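Local structure of KLLA0E08119p (Kluyveromyces lactis, 3VA7) at residues Gly614-Gly618 and Arg619-Leu623; Ser897-Gln901 and Lys902-Lys906. The protein probably uses ATP, bicarbonate and biotin to carboxylate urea to urea-1-carboxylate, this chain being the urea carboxylase part of a longer enzyme thought also to hydrolyse that product. One frame throughout, in Å; residues are numbered along the deposited sequence.

Contact 1: residues Gly614-Gly618 and Arg619-Leu623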
ATOM      1  N   GLY A 614      -3.767   1.923   2.688  1.00 30.57           N
ATOM      2  CA  GLY A 614      -4.542   2.389   3.822  1.00 32.50           C
ATOM      3  C   GLY A 614      -4.081   1.719   5.085  1.00 33.68           C
ATOM      4  O   GLY A 614      -3.055   1.045   5.096  1.00 33.74           O
ATOM      5  N   GLY A 615      -4.833   1.931   6.160  1.00 34.93           N
ATOM      6  CA  GLY A 615      -4.510   1.350   7.478  1.00 34.36           C
ATOM      7  C   GLY A 615      -3.141   1.707   8.011  1.00 34.10           C
ATOM      8  O   GLY A 615      -2.633   2.796   7.776  1.00 33.61           O
ATOM      9  N   TYR A 616      -2.572   0.797   8.786  1.00 34.97           N
ATOM     10  CA  TYR A 616      -1.183   0.890   9.217  1.00 35.90           C
ATOM     11  C   TYR A 616      -0.264   0.384   8.088  1.00 36.81           C
ATOM     12  O   TYR A 616      -0.003  -0.820   7.901  1.00 36.36           O
ATOM     13  CB  TYR A 616      -0.933   0.148  10.527  1.00 35.44           C
ATOM     14  CG  TYR A 616       0.450   0.416  11.032  1.00 39.06           C
ATOM     15  CD1 TYR A 616       0.765   1.626  11.690  1.00 41.03           C
ATOM     16  CD2 TYR A 616       1.476  -0.509  10.810  1.00 41.36           C
ATOM     17  CE1 TYR A 616       2.059   1.880  12.118  1.00 43.75           C
ATOM     18  CE2 TYR A 616       2.762  -0.268  11.229  1.00 43.76           C
ATOM     19  CZ  TYR A 616       3.056   0.920  11.884  1.00 45.49           C
ATOM     20  OH  TYR A 616       4.365   1.125  12.288  1.00 48.04           O
ATOM     21  N   ASN A 617       0.197   1.352   7.312  1.00 38.12           N
ATOM     22  CA  ASN A 617       1.051   1.084   6.185  1.00 38.72           C
ATOM     23  C   ASN A 617       0.609  -0.079   5.304  1.00 36.99           C
ATOM     24  O   ASN A 617       1.398  -0.972   4.969  1.00 37.13           O
ATOM     25  CB  ASN A 617       2.515   0.910   6.631  1.00 39.47           C
ATOM     26  CG  ASN A 617       3.490   1.071   5.443  1.00 44.22           C
ATOM     27  OD1 ASN A 617       4.523   0.387   5.386  1.00 47.33           O
ATOM     28  ND2 ASN A 617       3.133   1.969   4.464  1.00 45.22           N
ATOM     29  N   GLY A 618      -0.653  -0.070   4.926  1.00 35.50           N
ATOM     30  CA  GLY A 618      -1.146  -1.062   3.964  1.00 33.77           C
ATOM     31  C   GLY A 618      -1.240  -2.523   4.364  1.00 32.88           C
ATOM     32  O   GLY A 618      -1.439  -3.365   3.486  1.00 33.29           O
ATOM     33  N   ARG A 619      -1.145  -2.852   5.655  1.00 32.05           N
ATOM     34  CA  ARG A 619      -1.128  -4.279   6.070  1.00 32.72           C
ATOM     35  C   ARG A 619      -1.662  -4.525   7.477  1.00 32.33           C
ATOM     36  O   ARG A 619      -1.830  -3.588   8.250  1.00 31.98           O
ATOM     37  CB  ARG A 619       0.299  -4.885   6.011  1.00 31.86           C
ATOM     38  CG  ARG A 619       1.333  -4.095   6.825  1.00 34.02           C
ATOM     39  CD  ARG A 619       2.469  -4.936   7.463  1.00 36.45           C
ATOM     40  NE  ARG A 619       3.408  -4.081   8.215  1.00 39.58           N
ATOM     41  CZ  ARG A 619       3.328  -3.824   9.535  1.00 41.57           C
ATOM     42  NH1 ARG A 619       2.332  -4.347  10.282  1.00 41.61           N
ATOM     43  NH2 ARG A 619       4.223  -3.020  10.119  1.00 34.96           N
ATOM     44  N   ILE A 620      -1.854  -5.806   7.808  1.00 32.18           N
ATOM     45  CA  ILE A 620      -2.153  -6.237   9.187  1.00 31.82           C
ATOM     46  C   ILE A 620      -1.024  -5.883  10.156  1.00 32.92           C
ATOM     47  O   ILE A 620       0.128  -5.701   9.755  1.00 33.43           O
ATOM     48  CB  ILE A 620      -2.470  -7.728   9.274  1.00 31.36           C
ATOM     49  CG1 ILE A 620      -1.261  -8.592   8.928  1.00 28.81           C
ATOM     50  CG2 ILE A 620      -3.692  -8.097   8.394  1.00 30.05           C
ATOM     51  CD1 ILE A 620      -1.531 -10.066   9.222  1.00 26.29           C
ATOM     52  N   LEU A 621      -1.362  -5.737  11.428  1.00 33.78           N
ATOM     53  CA  LEU A 621      -0.384  -5.352  12.427  1.00 34.53           C
ATOM     54  C   LEU A 621       0.660  -6.444  12.608  1.00 36.35           C
ATOM     55  O   LEU A 621       0.396  -7.608  12.300  1.00 35.50           O
ATOM     56  CB  LEU A 621      -1.062  -5.069  13.740  1.00 33.70           C
ATOM     57  CG  LEU A 621      -2.098  -3.967  13.745  1.00 32.79           C
ATOM     58  CD1 LEU A 621      -2.253  -3.376  15.157  1.00 26.95           C
ATOM     59  CD2 LEU A 621      -1.642  -2.914  12.773  1.00 33.91           C
ATOM     60  N   LYS A 622       1.841  -6.043  13.092  1.00 39.05           N
ATOM     61  CA  LYS A 622       2.993  -6.934  13.337  1.00 41.31           C
ATOM     62  C   LYS A 622       3.617  -6.699  14.724  1.00 42.63           C
ATOM     63  O   LYS A 622       3.558  -5.561  15.291  1.00 42.34           O
ATOM     64  CB  LYS A 622       4.087  -6.715  12.267  1.00 41.75           C
ATOM     65  CG  LYS A 622       3.935  -7.557  10.969  1.00 43.40           C
ATOM     66  CD  LYS A 622       5.002  -7.172   9.895  1.00 44.86           C
ATOM     67  CE  LYS A 622       5.341  -8.371   9.009  1.00 45.60           C
ATOM     68  NZ  LYS A 622       5.237  -8.137   7.502  1.00 46.49           N
ATOM     69  N   LEU A 623       4.259  -7.754  15.251  1.00 44.04           N
ATOM     70  CA  LEU A 623       4.993  -7.675  16.542  1.00 45.38           C
ATOM     71  C   LEU A 623       5.896  -6.498  16.431  1.00 45.52           C
ATOM     72  O   LEU A 623       6.618  -6.388  15.455  1.00 45.67           O
ATOM     73  CB  LEU A 623       5.844  -8.928  16.778  1.00 45.85           C
ATOM     74  CG  LEU A 623       6.563  -9.225  18.124  1.00 47.65           C
ATOM     75  CD1 LEU A 623       7.604 -10.323  17.870  1.00 47.46           C
ATOM     76  CD2 LEU A 623       7.251  -8.014  18.789  1.00 50.39           C
TER
HETATM   77  O   HOH W   1      -3.817  -1.794   8.972  1.00 29.60           O
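Two first torsions set Tyr616 and Arg619 side by side. The tyrosine swings CG opposite its own backbone N (chi1 -172°), while the arginine puts CG between N and the carbonyl carbon (chi1 55°); with a bend at chi2 this lays it alongside the tyrosine and brings the guanidinium to the ring edge. Arg619 CZ lies in the ring plane, Tyr616 CE2 comes 3.3 Å from Arg619 NH2, and Tyr616 CD2 sits over one guanidinium face. The planes are 67° apart. Lys622 CD covers the other face, 3.7 Å above its plane. Arg619 NH1 donates to Ile620 O (2.6 Å), nearly in the guanidinium plane, which helps fix the group's rotation. Beneath, the backbone makes a type I' turn from Tyr616 to Arg619 with Asn617 and Gly618, a favoured pair for its two positive-phi corners. Arg619 N closes it on Tyr616 O at 3.2 Å, and a water bridges Tyr616 N to Arg619 O. Leu621 CD2 packs against Tyr616 CB, 3.9 Å away. This loop of the carboxyltransferase A and B region runs from strand 587-592 to strand 626-628: Arg619 NH2 makes a salt bridge with Asp625, and Tyr616 and Leu621 both touch Leu627.

Contact 2: residues Ser897-Gln901 and Lys902-Lys906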
ATOM      1  N   SER A 897     -32.822   6.464   1.484  1.00 30.32           N
ATOM      2  CA  SER A 897     -33.329   7.566   2.248  1.00 30.20           C
ATOM      3  C   SER A 897     -33.550   8.822   1.357  1.00 31.11           C
ATOM      4  O   SER A 897     -34.252   9.766   1.779  1.00 30.77           O
ATOM      5  CB  SER A 897     -32.409   7.844   3.443  1.00 30.34           C
ATOM      6  OG  SER A 897     -31.421   8.804   3.146  1.00 28.39           O
ATOM      7  N   LYS A 898     -32.990   8.819   0.136  1.00 30.94           N
ATOM      8  CA  LYS A 898     -33.190   9.941  -0.806  1.00 31.94           C
ATOM      9  C   LYS A 898     -34.101   9.652  -2.010  1.00 32.78           C
ATOM     10  O   LYS A 898     -34.774  10.591  -2.516  1.00 35.32           O
ATOM     11  CB  LYS A 898     -31.884  10.557  -1.287  1.00 31.71           C
ATOM     12  CG  LYS A 898     -30.879  10.931  -0.184  1.00 31.71           C
ATOM     13  CD  LYS A 898     -30.160  12.186  -0.637  1.00 34.62           C
ATOM     14  CE  LYS A 898     -28.737  12.244  -0.179  1.00 34.24           C
ATOM     15  NZ  LYS A 898     -28.789  12.042   1.255  1.00 38.43           N
ATOM     16  N   ILE A 899     -34.200   8.379  -2.412  1.00 31.94           N
ATOM     17  CA  ILE A 899     -34.986   7.961  -3.569  1.00 30.99           C
ATOM     18  C   ILE A 899     -35.237   6.502  -3.346  1.00 30.28           C
ATOM     19  O   ILE A 899     -34.311   5.839  -2.941  1.00 30.58           O
ATOM     20  CB  ILE A 899     -34.180   8.178  -4.904  1.00 31.43           C
ATOM     21  CG1 ILE A 899     -34.997   7.739  -6.117  1.00 30.84           C
ATOM     22  CG2 ILE A 899     -32.840   7.422  -4.848  1.00 31.17           C
ATOM     23  CD1 ILE A 899     -34.452   8.239  -7.451  1.00 30.58           C
ATOM     24  N   ASN A 900     -36.461   5.999  -3.541  1.00 29.55           N
ATOM     25  CA  ASN A 900     -36.740   4.579  -3.314  1.00 29.57           C
ATOM     26  C   ASN A 900     -36.606   3.792  -4.586  1.00 29.56           C
ATOM     27  O   ASN A 900     -36.510   4.368  -5.669  1.00 30.51           O
ATOM     28  CB  ASN A 900     -38.113   4.309  -2.672  1.00 30.30           C
ATOM     29  CG  ASN A 900     -39.282   4.887  -3.478  1.00 33.59           C
ATOM     30  OD1 ASN A 900     -39.851   5.902  -3.075  1.00 42.04           O
ATOM     31  ND2 ASN A 900     -39.623   4.279  -4.620  1.00 32.77           N
ATOM     32  N   GLN A 901     -36.636   2.478  -4.465  1.00 29.04           N
ATOM     33  CA  GLN A 901     -36.466   1.606  -5.591  1.00 30.16           C
ATOM     34  C   GLN A 901     -37.397   1.941  -6.746  1.00 30.49           C
ATOM     35  O   GLN A 901     -36.953   2.054  -7.910  1.00 30.52           O
ATOM     36  CB  GLN A 901     -36.677   0.151  -5.156  1.00 30.96           C
ATOM     37  CG  GLN A 901     -36.057  -0.850  -6.057  1.00 30.69           C
ATOM     38  CD  GLN A 901     -36.457  -2.275  -5.708  1.00 37.37           C
ATOM     39  OE1 GLN A 901     -37.654  -2.633  -5.683  1.00 37.55           O
ATOM     40  NE2 GLN A 901     -35.446  -3.120  -5.454  1.00 39.42           N
ATOM     41  N   LYS A 902     -38.685   2.087  -6.429  1.00 30.85           N
ATOM     42  CA  LYS A 902     -39.709   2.279  -7.436  1.00 30.91           C
ATOM     43  C   LYS A 902     -39.456   3.558  -8.179  1.00 29.11           C
ATOM     44  O   LYS A 902     -39.527   3.562  -9.403  1.00 29.16           O
ATOM     45  CB  LYS A 902     -41.104   2.290  -6.816  1.00 33.14           C
ATOM     46  CG  LYS A 902     -41.710   0.900  -6.588  1.00 39.19           C
ATOM     47  CD  LYS A 902     -43.179   1.026  -6.068  1.00 50.45           C
ATOM     48  CE  LYS A 902     -43.804  -0.371  -5.714  1.00 54.90           C
ATOM     49  NZ  LYS A 902     -45.287  -0.227  -5.434  1.00 56.46           N
ATOM     50  N   ALA A 903     -39.105   4.616  -7.447  1.00 27.12           N
ATOM     51  CA  ALA A 903     -38.813   5.926  -8.048  1.00 26.52           C
ATOM     52  C   ALA A 903     -37.615   5.933  -8.997  1.00 27.53           C
ATOM     53  O   ALA A 903     -37.675   6.588 -10.094  1.00 27.50           O
ATOM     54  CB  ALA A 903     -38.653   7.023  -6.971  1.00 24.84           C
ATOM     55  N   LEU A 904     -36.524   5.244  -8.583  1.00 27.36           N
ATOM     56  CA  LEU A 904     -35.320   5.182  -9.391  1.00 27.46           C
ATOM     57  C   LEU A 904     -35.589   4.377 -10.714  1.00 27.34           C
ATOM     58  O   LEU A 904     -35.219   4.797 -11.838  1.00 26.36           O
ATOM     59  CB  LEU A 904     -34.190   4.606  -8.561  1.00 28.66           C
ATOM     60  CG  LEU A 904     -32.997   4.135  -9.381  1.00 31.06           C
ATOM     61  CD1 LEU A 904     -32.343   5.353  -9.966  1.00 31.96           C
ATOM     62  CD2 LEU A 904     -32.023   3.372  -8.530  1.00 33.47           C
ATOM     63  N   LEU A 905     -36.310   3.262 -10.581  1.00 26.90           N
ATOM     64  CA  LEU A 905     -36.775   2.524 -11.751  1.00 26.80           C
ATOM     65  C   LEU A 905     -37.477   3.437 -12.786  1.00 27.20           C
ATOM     66  O   LEU A 905     -37.070   3.505 -13.967  1.00 27.62           O
ATOM     67  CB  LEU A 905     -37.670   1.386 -11.315  1.00 25.88           C
ATOM     68  CG  LEU A 905     -38.194   0.533 -12.442  1.00 26.33           C
ATOM     69  CD1 LEU A 905     -37.031   0.014 -13.283  1.00 27.43           C
ATOM     70  CD2 LEU A 905     -39.084  -0.648 -11.891  1.00 25.04           C
ATOM     71  N   LYS A 906     -38.491   4.177 -12.342  1.00 26.66           N
ATOM     72  CA  LYS A 906     -39.172   5.081 -13.250  1.00 26.18           C
ATOM     73  C   LYS A 906     -38.256   6.223 -13.791  1.00 25.47           C
ATOM     74  O   LYS A 906     -38.308   6.509 -14.968  1.00 24.87           O
ATOM     75  CB  LYS A 906     -40.449   5.633 -12.610  1.00 26.24           C
ATOM     76  CG  LYS A 906     -41.463   4.587 -12.144  1.00 27.73           C
ATOM     77  CD  LYS A 906     -42.636   5.257 -11.445  1.00 30.35           C
ATOM     78  CE  LYS A 906     -43.590   4.308 -10.738  1.00 34.24           C
ATOM     79  NZ  LYS A 906     -44.274   5.058  -9.598  1.00 34.21           N
TER
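Ile899 reaches forward over the start of the helix to Ala903 and Leu904. From CB, the longer branch leaves opposite the backbone N (chi1 180°). Ile899 CG1 lies 3.8 Å from Ala903 CB, and the extended chain then carries Ile899 CD1 to Leu904, 3.7 Å from CA and 3.8 Å from CB. The two larger side chains cross at about a right angle, so the isoleucine tip meets the root of the leucine. The backbone below is already helical in its bonding. Leu904 N donates to Asn900 O at 3.0 Å, the donor lying almost in line with the C=O, and Leu905 N donates to Gln901 O at 3.0 Å with a nearly straight N-H (174°). Gln901 NE2 donates to Gln842 OE1. Behind the apolar pair, Phe894 of strand 889-894 touches both Ile899 and Leu904, and Ile848 of strand 847-852 touches Leu904, so the helix start rests on that sheet. With Asn900 at the N-cap, Ile899 is the residue just before the cap and Leu904 the fourth after it, and their apolar contact is the hydrophobic staple, a motif that marks helix N-termini.

From the N terminus, the chain first passes through the biotin carboxylase region and reaches contact 1 in the loop between strands 587-592 and 626-628. There a tight turn reverses the chain, and Tyr616 touches Ile443 while Asn617 touches Thr385, so this loop of the carboxyltransferase A and B region meets the biotin carboxylase C-terminal region. Contact 2 opens much later, in the C and D region, where the chain leaves strand 889-894 and enters helix 901-912. The two local contacts lie in series and neither nest nor cross. The centres of contact 1 and contact 2 are about 40 Å apart. The nearest atoms of contact 1 and contact 2 are about 26 Å apart.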